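Local coordinates for protein beta-lactamase (Francisella tularensis subsp. tularensis, PDB 3P09) that probably hydrolyses beta-lactams to substituted beta-amino acids, as a member of the class A beta-lactamase family, at residues Asn33-Lys38 with Ile274-Lys279. Numbering follows the deposited sequence.
Sequences NKYDGK and IQQAAK. With SO4 (sulfate ion), chain G.
The amide of Gln276 joins two neighbouring side chains of 33-38 at once, a worked example of how a glutamine can spend its acceptor and its donor on different partners. The ammonium of Lys34 gives a hydrogen bond to the carbonyl oxygen, NZ to Gln276 OE1 at 2.8 Å. It reaches that oxygen well off the line of the C=O bond, and 32° out of the carbonyl plane. The amide nitrogen serves the tyrosine: Gln276 NE2 donates to Tyr35 OH over 2.7 Å, with a fairly straight N-H...O angle of 157°. A longer, weak bond from Lys34 NZ to Tyr35 OH, 3.4 Å, completes a ring of bonds through the amide, leaving the phenol oxygen as acceptor for two nitrogens.

Van der Waals contacts accompany these polar links. Lys34 runs extended from CG to the ammonium, and its CG rests over the centre of the Tyr35 ring, 4.0 Å above the plane. Gln276 crosses both side chains at about a right angle, and its OE1 sits at the ring's edge, 3.7 Å from Tyr35 CE2. Ring and amide planes are inclined at 56°, an edge contact and not a stack. Tyr35 also touches Glu272 and Ile273 of helix 271-289 and Tyr259 of strand 253-260.

At the other end of 33-38, Lys38 makes two weak hydrogen bonds to a sulfate, probably from the crystallisation liquor, through NZ to O1 and O3.

This small surface contact, burying 105 Å², ties the C-terminal end of helix 24-35 to helix 271-289. Beyond Tyr35, Asp36 takes positive phi and the chain turns into strand 38-44, where Lys38 forms backbone hydrogen bonds with Thr260. Such pairing of N- and C-terminal helices beside the antiparallel sheet belongs to the alpha/beta domain of class A beta-lactamases.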
loop_
_atom_site.group_PDB
_atom_site.type_symbol
_atom_site.label_atom_id
_atom_site.label_comp_id
_atom_site.label_asym_id
_atom_site.label_seq_id
_atom_site.Cartn_x
_atom_site.Cartn_y
_atom_site.Cartn_z
ATOM N N ASN A 33 -14.289 6.305 18.500
ATOM C CA ASN A 33 -14.541 6.862 19.824
ATOM C C ASN A 33 -13.436 6.489 20.796
ATOM O O ASN A 33 -13.011 7.290 21.632
ATOM C CB ASN A 33 -15.870 6.341 20.361
ATOM C CG ASN A 33 -17.062 6.934 19.633
ATOM O OD1 ASN A 33 -16.969 8.013 19.054
ATOM N ND2 ASN A 33 -18.193 6.228 19.662
ATOM N N LYS A 34 -12.981 5.250 20.676
ATOM C CA LYS A 34 -11.972 4.702 21.559
ATOM C C LYS A 34 -10.605 5.353 21.331
ATOM O O LYS A 34 -9.892 5.670 22.290
ATOM C CB LYS A 34 -11.902 3.186 21.339
ATOM C CG LYS A 34 -10.988 2.425 22.263
ATOM C CD LYS A 34 -11.145 0.925 22.002
ATOM C CE LYS A 34 -10.114 0.099 22.752
ATOM N NZ LYS A 34 -10.044 -1.286 22.214
ATOM N N TYR A 35 -10.245 5.569 20.066
ATOM C CA TYR A 35 -8.880 5.989 19.734
ATOM C C TYR A 35 -8.727 7.403 19.152
ATOM O O TYR A 35 -7.605 7.843 18.873
ATOM C CB TYR A 35 -8.258 4.989 18.761
ATOM C CG TYR A 35 -7.944 3.656 19.367
ATOM C CD1 TYR A 35 -6.988 3.532 20.363
ATOM C CD2 TYR A 35 -8.589 2.508 18.930
ATOM C CE1 TYR A 35 -6.686 2.293 20.913
ATOM C CE2 TYR A 35 -8.302 1.277 19.475
ATOM C CZ TYR A 35 -7.353 1.169 20.462
ATOM O OH TYR A 35 -7.073 -0.076 20.986
ATOM N N ASP A 36 -9.848 8.099 18.991
ATOM C CA ASP A 36 -9.906 9.364 18.259
ATOM C C ASP A 36 -9.573 9.150 16.784
ATOM O O ASP A 36 -9.133 8.066 16.378
ATOM C CB ASP A 36 -8.957 10.420 18.843
ATOM C CG ASP A 36 -9.218 10.710 20.317
ATOM O OD1 ASP A 36 -10.388 10.656 20.759
ATOM O OD2 ASP A 36 -8.234 11.009 21.028
ATOM N N GLY A 37 -9.777 10.195 15.986
ATOM C CA GLY A 37 -9.470 10.149 14.568
ATOM C C GLY A 37 -10.488 9.397 13.734
ATOM O O GLY A 37 -11.638 9.194 14.149
ATOM N N LYS A 38 -10.063 8.993 12.539
ATOM C CA LYS A 38 -10.966 8.401 11.560
ATOM C C LYS A 38 -10.381 7.103 11.033
ATOM O O LYS A 38 -9.182 7.020 10.757
ATOM C CB LYS A 38 -11.183 9.371 10.398
ATOM C CG LYS A 38 -11.980 10.614 10.776
ATOM C CD LYS A 38 -13.450 10.447 10.438
ATOM C CE LYS A 38 -14.284 11.519 11.110
ATOM N NZ LYS A 38 -15.735 11.185 11.071
ATOM N N ILE A 274 -5.933 -0.910 13.711
ATOM C CA ILE A 274 -5.945 -1.726 12.517
ATOM C C ILE A 274 -6.217 -3.188 12.903
ATOM O O ILE A 274 -7.029 -3.870 12.270
ATOM C CB ILE A 274 -4.603 -1.647 11.738
ATOM C CG1 ILE A 274 -4.176 -0.195 11.531
ATOM C CG2 ILE A 274 -4.719 -2.375 10.400
ATOM C CD1 ILE A 274 -5.108 0.594 10.668
ATOM N N GLN A 275 -5.545 -3.671 13.942
ATOM C CA GLN A 275 -5.761 -5.051 14.373
ATOM C C GLN A 275 -7.228 -5.302 14.684
ATOM O O GLN A 275 -7.811 -6.315 14.280
ATOM C CB GLN A 275 -4.920 -5.374 15.603
ATOM C CG GLN A 275 -3.439 -5.259 15.355
ATOM C CD GLN A 275 -2.653 -5.364 16.631
ATOM O OE1 GLN A 275 -3.230 -5.461 17.713
ATOM N NE2 GLN A 275 -1.330 -5.341 16.521
ATOM N N GLN A 276 -7.832 -4.372 15.403
ATOM C CA GLN A 276 -9.190 -4.575 15.868
ATOM C C GLN A 276 -10.192 -4.471 14.716
ATOM O O GLN A 276 -11.129 -5.269 14.629
ATOM C CB GLN A 276 -9.503 -3.608 17.012
ATOM C CG GLN A 276 -8.728 -3.949 18.289
ATOM C CD GLN A 276 -8.689 -2.797 19.274
ATOM O OE1 GLN A 276 -9.710 -2.169 19.557
ATOM N NE2 GLN A 276 -7.503 -2.506 19.793
ATOM N N ALA A 277 -9.977 -3.506 13.827
ATOM C CA ALA A 277 -10.810 -3.376 12.640
ATOM C C ALA A 277 -10.710 -4.631 11.787
ATOM O O ALA A 277 -11.723 -5.140 11.304
ATOM C CB ALA A 277 -10.414 -2.153 11.831
ATOM N N ALA A 278 -9.491 -5.134 11.610
ATOM C CA ALA A 278 -9.278 -6.337 10.797
ATOM C C ALA A 278 -9.955 -7.557 11.404
ATOM O O ALA A 278 -10.394 -8.455 10.690
ATOM C CB ALA A 278 -7.780 -6.599 10.597
ATOM N N LYS A 279 -10.024 -7.602 12.729
ATOM C CA LYS A 279 -10.635 -8.742 13.409
ATOM C C LYS A 279 -12.149 -8.723 13.209
ATOM O O LYS A 279 -12.782 -9.768 13.006
ATOM C CB LYS A 279 -10.289 -8.726 14.898
ATOM C CG LYS A 279 -10.880 -9.888 15.690
ATOM C CD LYS A 279 -10.555 -11.218 15.018
ATOM C CE LYS A 279 -10.479 -12.349 16.029
ATOM N NZ LYS A 279 -9.290 -12.188 16.915
HETATM S S SO4 G . -19.278 12.640 11.432
HETATM O O1 SO4 G . -18.627 11.703 12.348
HETATM O O2 SO4 G . -20.150 13.539 12.185
HETATM O O3 SO4 G . -18.260 13.425 10.737
HETATM O O4 SO4 G . -20.081 11.899 10.460
#